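Local coordinates for FAD:protein FMN transferase (PDB 6NXI), which probably transfers the FMN moiety of FAD, with magnesium or manganese, onto a threonine hydroxyl of a target flavoprotein, at residues K158-Q170 and M178-L190. Sequence-based numbering, arbitrary orientation. Where two conformers were deposited one is given.
With MG (magnesium ion), chain D; FAD (flavin-adenine dinucleotide), chain B.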
ATOM      1  N   LYS A 158       0.594  -5.281   0.376  1.00 22.15           N
ATOM      2  CA  LYS A 158       1.123  -5.131   1.753  0.60 22.42           C
ATOM      3  C   LYS A 158      -0.056  -4.950   2.734  1.00 20.70           C
ATOM      4  O   LYS A 158      -0.089  -5.626   3.758  1.00 20.33           O
ATOM      5  CB  LYS A 158       2.105  -3.967   1.816  0.60 23.67           C
ATOM      6  CG  LYS A 158       3.231  -4.080   2.813  0.60 24.32           C
ATOM      7  CD  LYS A 158       4.411  -3.187   2.391  0.60 26.18           C
ATOM      8  CE  LYS A 158       4.061  -1.733   2.556  0.60 25.91           C
ATOM      9  NZ  LYS A 158       5.257  -0.877   2.662  0.60 27.18           N
ATOM     10  N   GLY A 159      -0.970  -4.026   2.453  1.00 19.85           N
ATOM     11  CA  GLY A 159      -2.209  -3.791   3.216  1.00 18.93           C
ATOM     12  C   GLY A 159      -2.980  -5.074   3.317  1.00 18.77           C
ATOM     13  O   GLY A 159      -3.512  -5.372   4.368  1.00 19.34           O
ATOM     14  N   TRP A 160      -3.062  -5.827   2.207  1.00 19.06           N
ATOM     15  CA  TRP A 160      -3.749  -7.139   2.225  1.00 19.89           C
ATOM     16  C   TRP A 160      -3.090  -8.044   3.267  1.00 19.62           C
ATOM     17  O   TRP A 160      -3.854  -8.662   4.072  1.00 19.41           O
ATOM     18  CB  TRP A 160      -3.717  -7.790   0.829  1.00 20.03           C
ATOM     19  CG  TRP A 160      -4.297  -9.173   0.861  1.00 20.37           C
ATOM     20  CD1 TRP A 160      -3.593 -10.330   0.763  1.00 21.73           C
ATOM     21  CD2 TRP A 160      -5.689  -9.556   0.977  1.00 22.73           C
ATOM     22  NE1 TRP A 160      -4.441 -11.403   0.830  1.00 21.46           N
ATOM     23  CE2 TRP A 160      -5.722 -10.965   0.982  1.00 22.16           C
ATOM     24  CE3 TRP A 160      -6.897  -8.862   1.091  1.00 23.32           C
ATOM     25  CZ2 TRP A 160      -6.916 -11.667   1.093  1.00 22.34           C
ATOM     26  CZ3 TRP A 160      -8.078  -9.544   1.216  1.00 24.82           C
ATOM     27  CH2 TRP A 160      -8.082 -10.946   1.235  1.00 24.65           C
ATOM     28  N   GLY A 161      -1.747  -8.158   3.278  1.00 19.63           N
ATOM     29  CA  GLY A 161      -1.060  -9.037   4.264  1.00 19.10           C
ATOM     30  C   GLY A 161      -1.405  -8.581   5.696  1.00 19.54           C
ATOM     31  O   GLY A 161      -1.663  -9.416   6.564  1.00 19.97           O
ATOM     32  N   VAL A 162      -1.475  -7.270   5.920  1.00 19.32           N
ATOM     33  CA  VAL A 162      -1.823  -6.714   7.252  1.00 19.49           C
ATOM     34  C   VAL A 162      -3.223  -7.177   7.648  1.00 18.50           C
ATOM     35  O   VAL A 162      -3.393  -7.721   8.751  1.00 19.44           O
ATOM     36  CB  VAL A 162      -1.713  -5.191   7.296  1.00 20.08           C
ATOM     37  CG1 VAL A 162      -2.367  -4.639   8.564  1.00 20.34           C
ATOM     38  CG2 VAL A 162      -0.262  -4.748   7.149  1.00 20.59           C
ATOM     39  N   ASP A 163      -4.170  -7.119   6.695  1.00 18.00           N
ATOM     40  CA  ASP A 163      -5.553  -7.555   6.966  1.00 18.77           C
ATOM     41  C   ASP A 163      -5.577  -9.048   7.236  1.00 18.26           C
ATOM     42  O   ASP A 163      -6.362  -9.499   8.121  1.00 17.70           O
ATOM     43  CB  ASP A 163      -6.465  -7.181   5.807  1.00 19.11           C
ATOM     44  CG  ASP A 163      -6.777  -5.711   5.660  1.00 20.82           C
ATOM     45  OD1 ASP A 163      -6.704  -4.958   6.666  1.00 20.38           O
ATOM     46  OD2 ASP A 163      -7.145  -5.326   4.551  1.00 21.54           O
ATOM     47  N   VAL A 164      -4.869  -9.835   6.431  1.00 18.40           N
ATOM     48  CA  VAL A 164      -4.832 -11.317   6.618  1.00 19.23           C
ATOM     49  C   VAL A 164      -4.320 -11.658   8.027  1.00 20.40           C
ATOM     50  O   VAL A 164      -4.959 -12.475   8.732  1.00 20.18           O
ATOM     51  CB  VAL A 164      -3.985 -11.977   5.517  1.00 20.50           C
ATOM     52  CG1 VAL A 164      -3.631 -13.398   5.878  1.00 21.16           C
ATOM     53  CG2 VAL A 164      -4.709 -11.870   4.183  1.00 20.26           C
ATOM     54  N   VAL A 165      -3.261 -11.011   8.460  1.00 19.25           N
ATOM     55  CA  VAL A 165      -2.703 -11.276   9.818  1.00 20.06           C
ATOM     56  C   VAL A 165      -3.671 -10.793  10.914  1.00 19.19           C
ATOM     57  O   VAL A 165      -3.860 -11.516  11.934  1.00 20.80           O
ATOM     58  CB  VAL A 165      -1.303 -10.687   9.949  1.00 20.42           C
ATOM     59  CG1 VAL A 165      -0.824 -10.666  11.386  1.00 21.17           C
ATOM     60  CG2 VAL A 165      -0.333 -11.370   8.982  1.00 20.93           C
ATOM     61  N   ALA A 166      -4.270  -9.624  10.748  1.00 19.67           N
ATOM     62  CA  ALA A 166      -5.228  -9.044  11.737  1.00 20.66           C
ATOM     63  C   ALA A 166      -6.388 -10.026  11.875  1.00 21.08           C
ATOM     64  O   ALA A 166      -6.790 -10.368  13.015  1.00 21.40           O
ATOM     65  CB  ALA A 166      -5.654  -7.650  11.362  1.00 19.97           C
ATOM     66  N   ASP A 167      -6.888 -10.566  10.755  1.00 22.29           N
ATOM     67  CA  ASP A 167      -8.017 -11.528  10.839  0.60 22.91           C
ATOM     68  C   ASP A 167      -7.575 -12.817  11.512  1.00 22.89           C
ATOM     69  O   ASP A 167      -8.393 -13.379  12.271  1.00 22.83           O
ATOM     70  CB  ASP A 167      -8.583 -11.870   9.467  0.60 25.57           C
ATOM     71  CG  ASP A 167      -9.310 -10.726   8.799  0.60 27.12           C
ATOM     72  OD1 ASP A 167      -9.538  -9.687   9.439  0.60 31.37           O
ATOM     73  OD2 ASP A 167      -9.663 -10.901   7.634  0.60 31.82           O
ATOM     74  N   TYR A 168      -6.357 -13.273  11.273  1.00 21.88           N
ATOM     75  CA  TYR A 168      -5.805 -14.462  11.959  1.00 22.40           C
ATOM     76  C   TYR A 168      -5.756 -14.197  13.473  1.00 21.50           C
ATOM     77  O   TYR A 168      -6.145 -15.089  14.293  1.00 22.64           O
ATOM     78  CB  TYR A 168      -4.439 -14.871  11.402  1.00 22.53           C
ATOM     79  CG  TYR A 168      -3.784 -15.933  12.252  1.00 22.46           C
ATOM     80  CD1 TYR A 168      -4.324 -17.196  12.339  1.00 23.69           C
ATOM     81  CD2 TYR A 168      -2.682 -15.676  13.056  1.00 22.64           C
ATOM     82  CE1 TYR A 168      -3.747 -18.183  13.103  1.00 24.28           C
ATOM     83  CE2 TYR A 168      -2.115 -16.647  13.862  1.00 23.31           C
ATOM     84  CZ  TYR A 168      -2.663 -17.910  13.912  1.00 23.51           C
ATOM     85  OH  TYR A 168      -2.078 -18.844  14.717  1.00 25.23           O
ATOM     86  N   LEU A 169      -5.259 -13.038  13.889  1.00 20.73           N
ATOM     87  CA  LEU A 169      -5.147 -12.781  15.343  1.00 20.90           C
ATOM     88  C   LEU A 169      -6.556 -12.824  15.957  1.00 22.08           C
ATOM     89  O   LEU A 169      -6.706 -13.422  17.031  1.00 23.66           O
ATOM     90  CB  LEU A 169      -4.434 -11.469  15.600  1.00 21.34           C
ATOM     91  CG  LEU A 169      -2.962 -11.432  15.214  1.00 21.39           C
ATOM     92  CD1 LEU A 169      -2.419 -10.035  15.506  1.00 23.17           C
ATOM     93  CD2 LEU A 169      -2.152 -12.467  15.989  1.00 22.17           C
ATOM     94  N   GLN A 170      -7.534 -12.216  15.298  1.00 21.89           N
ATOM     95  CA  GLN A 170      -8.947 -12.254  15.778  1.00 24.31           C
ATOM     96  C   GLN A 170      -9.416 -13.702  15.874  1.00 24.37           C
ATOM     97  O   GLN A 170     -10.098 -14.058  16.870  1.00 24.50           O
ATOM     98  CB  GLN A 170      -9.783 -11.397  14.843  1.00 24.80           C
ATOM     99  CG  GLN A 170      -9.480  -9.935  15.046  1.00 26.63           C
ATOM    100  CD  GLN A 170     -10.284  -8.982  14.205  1.00 29.48           C
ATOM    101  OE1 GLN A 170      -9.983  -7.792  14.200  1.00 29.18           O
ATOM    102  NE2 GLN A 170     -11.310  -9.499  13.508  1.00 29.07           N
ATOM    103  N   MET A 178      -1.491  -4.637  17.360  1.00 19.38           N
ATOM    104  CA  MET A 178      -0.976  -3.740  16.281  1.00 21.17           C
ATOM    105  C   MET A 178      -0.264  -4.637  15.293  1.00 20.86           C
ATOM    106  O   MET A 178       0.646  -5.371  15.718  1.00 21.58           O
ATOM    107  CB  MET A 178       0.015  -2.699  16.777  1.00 23.80           C
ATOM    108  CG  MET A 178       0.734  -2.023  15.611  1.00 25.13           C
ATOM    109  SD  MET A 178       2.099  -0.999  16.185  1.00 34.29           S
ATOM    110  CE  MET A 178       1.132   0.216  17.065  1.00 33.21           C
ATOM    111  N   VAL A 179      -0.721  -4.672  14.030  1.00 19.01           N
ATOM    112  CA  VAL A 179      -0.032  -5.388  12.941  1.00 18.43           C
ATOM    113  C   VAL A 179       0.616  -4.334  12.047  1.00 17.36           C
ATOM    114  O   VAL A 179      -0.138  -3.468  11.586  1.00 19.37           O
ATOM    115  CB  VAL A 179      -1.029  -6.228  12.144  1.00 18.50           C
ATOM    116  CG1 VAL A 179      -0.368  -6.848  10.953  1.00 18.88           C
ATOM    117  CG2 VAL A 179      -1.694  -7.271  13.053  1.00 20.13           C
ATOM    118  N   GLU A 180       1.921  -4.400  11.817  1.00 17.74           N
ATOM    119  CA  GLU A 180       2.630  -3.411  10.966  1.00 18.95           C
ATOM    120  C   GLU A 180       3.526  -4.167   9.974  1.00 19.07           C
ATOM    121  O   GLU A 180       4.291  -5.046  10.393  1.00 19.58           O
ATOM    122  CB  GLU A 180       3.411  -2.445  11.858  1.00 20.08           C
ATOM    123  CG  GLU A 180       4.225  -1.419  11.070  1.00 20.95           C
ATOM    124  CD  GLU A 180       5.670  -1.795  10.888  1.00 23.06           C
ATOM    125  OE1 GLU A 180       6.361  -2.016  11.921  1.00 23.74           O
ATOM    126  OE2 GLU A 180       6.098  -1.974   9.744  1.00 24.55           O
ATOM    127  N   ILE A 181       3.332  -3.934   8.682  1.00 20.06           N
ATOM    128  CA  ILE A 181       4.230  -4.473   7.626  1.00 20.45           C
ATOM    129  C   ILE A 181       4.723  -3.331   6.754  1.00 20.40           C
ATOM    130  O   ILE A 181       3.923  -2.648   6.154  1.00 20.79           O
ATOM    131  CB  ILE A 181       3.498  -5.512   6.781  1.00 20.80           C
ATOM    132  CG1 ILE A 181       2.882  -6.630   7.624  1.00 20.86           C
ATOM    133  CG2 ILE A 181       4.432  -6.065   5.742  1.00 22.30           C
ATOM    134  CD1 ILE A 181       2.064  -7.623   6.774  1.00 22.77           C
ATOM    135  N   GLY A 182       6.032  -3.103   6.753  1.00 21.75           N
ATOM    136  CA  GLY A 182       6.615  -2.022   5.963  1.00 22.89           C
ATOM    137  C   GLY A 182       5.915  -0.696   6.210  1.00 24.50           C
ATOM    138  O   GLY A 182       5.668   0.058   5.232  1.00 25.16           O
ATOM    139  N   GLY A 183       5.435  -0.421   7.428  1.00 23.00           N
ATOM    140  CA  GLY A 183       4.816   0.858   7.765  1.00 23.33           C
ATOM    141  C   GLY A 183       3.306   0.910   7.596  1.00 23.11           C
ATOM    142  O   GLY A 183       2.707   1.882   8.110  1.00 24.47           O
ATOM    143  N   GLU A 184       2.691  -0.078   6.935  1.00 21.87           N
ATOM    144  CA  GLU A 184       1.219  -0.155   6.831  1.00 21.05           C
ATOM    145  C   GLU A 184       0.736  -0.842   8.113  1.00 19.05           C
ATOM    146  O   GLU A 184       1.408  -1.823   8.548  1.00 20.06           O
ATOM    147  CB  GLU A 184       0.799  -1.017   5.644  1.00 22.83           C
ATOM    148  CG  GLU A 184       0.485  -0.195   4.395  1.00 26.87           C
ATOM    149  CD  GLU A 184       1.467   0.881   3.980  1.00 28.35           C
ATOM    150  OE1 GLU A 184       2.221   0.645   3.013  1.00 36.75           O
ATOM    151  OE2 GLU A 184       1.523   1.978   4.667  1.00 32.76           O
ATOM    152  N   ILE A 185      -0.280  -0.272   8.743  1.00 19.12           N
ATOM    153  CA  ILE A 185      -0.687  -0.665  10.109  1.00 19.38           C
ATOM    154  C   ILE A 185      -2.164  -1.011  10.186  1.00 18.69           C
ATOM    155  O   ILE A 185      -3.024  -0.364   9.589  1.00 17.60           O
ATOM    156  CB  ILE A 185      -0.320   0.463  11.080  1.00 22.07           C
ATOM    157  CG1 ILE A 185       1.175   0.730  11.068  1.00 23.56           C
ATOM    158  CG2 ILE A 185      -0.865   0.135  12.457  1.00 23.10           C
ATOM    159  CD1 ILE A 185       1.546   1.998  11.828  1.00 26.18           C
ATOM    160  N   ARG A 186      -2.474  -1.966  11.037  1.00 18.45           N
ATOM    161  CA  ARG A 186      -3.863  -2.148  11.476  1.00 19.93           C
ATOM    162  C   ARG A 186      -3.891  -2.383  12.985  1.00 19.67           C
ATOM    163  O   ARG A 186      -3.058  -3.168  13.472  1.00 19.65           O
ATOM    164  CB  ARG A 186      -4.533  -3.297  10.739  1.00 20.47           C
ATOM    165  CG  ARG A 186      -5.990  -3.428  11.113  1.00 22.42           C
ATOM    166  CD  ARG A 186      -6.745  -4.157  10.012  1.00 23.47           C
ATOM    167  NE  ARG A 186      -7.939  -4.725  10.585  1.00 23.87           N
ATOM    168  CZ  ARG A 186      -8.700  -5.620   9.986  1.00 26.49           C
ATOM    169  NH1 ARG A 186      -8.362  -6.091   8.792  1.00 24.65           N
ATOM    170  NH2 ARG A 186      -9.783  -6.062  10.628  1.00 27.64           N
ATOM    171  N   LEU A 187      -4.821  -1.720  13.660  1.00 20.78           N
ATOM    172  CA  LEU A 187      -4.897  -1.696  15.137  1.00 20.87           C
ATOM    173  C   LEU A 187      -6.240  -2.205  15.624  1.00 20.96           C
ATOM    174  O   LEU A 187      -7.271  -1.970  14.963  1.00 21.27           O
ATOM    175  CB  LEU A 187      -4.797  -0.248  15.607  1.00 22.11           C
ATOM    176  CG  LEU A 187      -3.634   0.581  15.116  1.00 23.36           C
ATOM    177  CD1 LEU A 187      -3.775   2.019  15.592  1.00 24.84           C
ATOM    178  CD2 LEU A 187      -2.321  -0.069  15.578  1.00 23.96           C
ATOM    179  N   LYS A 188      -6.237  -2.843  16.766  1.00 20.98           N
ATOM    180  CA  LYS A 188      -7.494  -3.161  17.462  1.00 22.34           C
ATOM    181  C   LYS A 188      -7.278  -3.081  18.973  1.00 21.58           C
ATOM    182  O   LYS A 188      -6.247  -3.556  19.449  1.00 20.45           O
ATOM    183  CB  LYS A 188      -8.041  -4.533  17.086  1.00 25.03           C
ATOM    184  CG  LYS A 188      -9.510  -4.671  17.465  1.00 27.39           C
ATOM    185  CD  LYS A 188      -9.997  -6.041  17.166  1.00 30.94           C
ATOM    186  CE  LYS A 188     -11.496  -6.128  17.163  1.00 33.54           C
ATOM    187  NZ  LYS A 188     -11.948  -6.604  18.483  1.00 35.03           N
ATOM    188  N   GLY A 189      -8.232  -2.488  19.694  1.00 23.33           N
ATOM    189  CA  GLY A 189      -8.263  -2.542  21.161  1.00 23.32           C
ATOM    190  C   GLY A 189      -7.231  -1.644  21.771  1.00 23.69           C
ATOM    191  O   GLY A 189      -7.045  -0.518  21.260  1.00 25.45           O
ATOM    192  N   LEU A 190      -6.547  -2.122  22.798  1.00 23.18           N
ATOM    193  CA  LEU A 190      -5.754  -1.293  23.721  1.00 24.00           C
ATOM    194  C   LEU A 190      -4.325  -1.827  23.832  1.00 25.26           C
ATOM    195  O   LEU A 190      -4.100  -3.051  23.744  1.00 24.77           O
ATOM    196  CB  LEU A 190      -6.428  -1.305  25.088  1.00 24.95           C
ATOM    197  CG  LEU A 190      -7.874  -0.822  25.128  1.00 25.93           C
ATOM    198  CD1 LEU A 190      -8.449  -1.112  26.481  1.00 27.94           C
ATOM    199  CD2 LEU A 190      -8.001   0.645  24.748  1.00 26.61           C
TER
HETATM  200 MG    MG D 502       2.024   0.904   0.747  1.00 18.38          MG
HETATM  201  PA  FAD B 500       3.171   2.517  -2.001  1.00 22.05           P
HETATM  202  O1A FAD B 500       3.340   3.993  -1.944  1.00 24.13           O
HETATM  203  O2A FAD B 500       2.130   1.865  -1.180  1.00 20.86           O
HETATM  204  O5B FAD B 500       2.971   2.049  -3.517  1.00 22.90           O
HETATM  205  C5B FAD B 500       4.107   2.303  -4.385  1.00 22.16           C
HETATM  206  C4B FAD B 500       4.445   1.085  -5.210  1.00 22.37           C
HETATM  207  O4B FAD B 500       3.348   0.687  -6.069  1.00 23.87           O
HETATM  208  C3B FAD B 500       5.633   1.339  -6.136  1.00 22.28           C
HETATM  209  O3B FAD B 500       6.845   0.948  -5.487  1.00 23.50           O
HETATM  210  C2B FAD B 500       5.294   0.500  -7.374  1.00 22.17           C
HETATM  211  O2B FAD B 500       5.660  -0.849  -7.190  1.00 23.01           O
HETATM  212  C1B FAD B 500       3.777   0.622  -7.427  1.00 23.37           C
HETATM  213  N9A FAD B 500       3.245   1.781  -8.110  1.00 22.93           N
HETATM  214  C8A FAD B 500       3.900   2.968  -8.470  1.00 21.95           C
HETATM  215  N7A FAD B 500       3.065   3.854  -8.956  1.00 22.65           N
HETATM  216  C5A FAD B 500       1.826   3.246  -8.979  1.00 21.88           C
HETATM  217  C6A FAD B 500       0.570   3.690  -9.420  1.00 22.87           C
HETATM  218  N6A FAD B 500       0.322   4.927  -9.884  1.00 23.64           N
HETATM  219  N1A FAD B 500      -0.462   2.839  -9.245  1.00 22.41           N
HETATM  220  C2A FAD B 500      -0.214   1.606  -8.761  1.00 21.94           C
HETATM  221  N3A FAD B 500       0.931   1.079  -8.307  1.00 22.57           N
HETATM  222  C4A FAD B 500       1.928   1.968  -8.458  1.00 22.14           C
HETATM  223  N1  FAD B 500      10.590  -5.731  -2.641  1.00 26.98           N
HETATM  224  C2  FAD B 500      11.785  -6.394  -2.819  1.00 29.64           C
HETATM  225  O2  FAD B 500      12.852  -5.748  -2.920  1.00 29.26           O
HETATM  226  N3  FAD B 500      11.854  -7.750  -2.856  1.00 28.29           N
HETATM  227  C4  FAD B 500      10.741  -8.543  -2.746  1.00 29.02           C
HETATM  228  O4  FAD B 500      10.832  -9.760  -2.816  1.00 31.52           O
HETATM  229  C4X FAD B 500       9.473  -7.891  -2.584  1.00 26.44           C
HETATM  230  N5  FAD B 500       8.384  -8.625  -2.489  1.00 25.72           N
HETATM  231  C5X FAD B 500       7.178  -7.979  -2.344  1.00 24.85           C
HETATM  232  C6  FAD B 500       5.997  -8.744  -2.266  1.00 25.15           C
HETATM  233  C7  FAD B 500       4.748  -8.179  -2.116  1.00 25.26           C
HETATM  234  C7M FAD B 500       3.524  -9.062  -2.033  1.00 26.33           C
HETATM  235  C8  FAD B 500       4.657  -6.770  -2.021  1.00 23.59           C
HETATM  236  C8M FAD B 500       3.326  -6.081  -1.871  1.00 25.24           C
HETATM  237  C9  FAD B 500       5.820  -5.998  -2.102  1.00 23.77           C
HETATM  238  C9A FAD B 500       7.090  -6.573  -2.254  1.00 24.19           C
HETATM  239  N10 FAD B 500       8.270  -5.828  -2.365  1.00 26.22           N
HETATM  240  C10 FAD B 500       9.494  -6.452  -2.531  1.00 25.71           C
HETATM  241  C1' FAD B 500       8.233  -4.358  -2.210  1.00 28.54           C
HETATM  242  C2' FAD B 500       7.743  -3.619  -3.403  1.00 29.15           C
HETATM  243  O2' FAD B 500       8.626  -3.806  -4.505  1.00 29.82           O
HETATM  244  C3' FAD B 500       7.672  -2.119  -3.072  1.00 27.88           C
HETATM  245  O3' FAD B 500       8.938  -1.572  -2.779  1.00 28.85           O
HETATM  246  C4' FAD B 500       6.822  -1.785  -1.861  1.00 29.45           C
HETATM  247  O4' FAD B 500       5.668  -2.609  -1.860  1.00 27.38           O
HETATM  248  C5' FAD B 500       6.493  -0.306  -1.795  1.00 27.11           C
HETATM  249  O5' FAD B 500       5.518  -0.113  -0.740  1.00 27.88           O
HETATM  250  P   FAD B 500       5.196   1.355  -0.246  1.00 25.29           P
HETATM  251  O1P FAD B 500       6.415   2.137  -0.048  1.00 28.57           O
HETATM  252  O2P FAD B 500       4.175   1.100   0.840  1.00 26.96           O
HETATM  253  O3P FAD B 500       4.548   1.892  -1.594  1.00 26.71           O
HETATM  254  O   HOH W   1     -10.601  -5.226  13.518  1.00 30.45           O
HETATM  255  O   HOH W   2       2.006  -1.293  -0.126  1.00 24.47           O
HETATM  256  O   HOH W   3       1.006   3.219   1.280  1.00 37.82           O
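Val162 presses both its methyl groups into the hairpin formed by strands 178-181 and 184-188, a clear case of a helix packed on one face of an antiparallel sheet. Val162 CG1, anti to the backbone N (chi1 168°), lies 3.4 Å from Arg186 CB, and Val162 CG2 rests 3.7 Å from Ile181 CG1. Val165 and Leu169 extend the apolar layer over Val179. The helix runs nearly antiparallel to the first strand and roughly along the second, which are joined by a type I' turn from Ile181 to Glu184. In this ApbE-family fold, that turn faces the FAD diphosphate. Lys158 NZ bridges the two, donating to Gly182 O (2.8 Å) and to FAD O2P (2.9 Å). Beside it, Glu184 OE1 binds magnesium at 2.3 Å, a site shared with Asp269 and both phosphates. Past Val162, away from the metal, Arg186 takes up the charge pairing. Its NH1 makes a hydrogen-bonded salt bridge to Asp163 OD1 (2.9 Å), approaching from above a carboxylate that Ser264, Cys265 and Met266 also hold. Ala166 CB sits over one face of the guanidinium, toward its rim, and Asp167 adds a long salt bridge. A water accepting from Arg186 NH2 donates to Gln170 OE1, which is also hydrogen-bonded to Tyr177 OH.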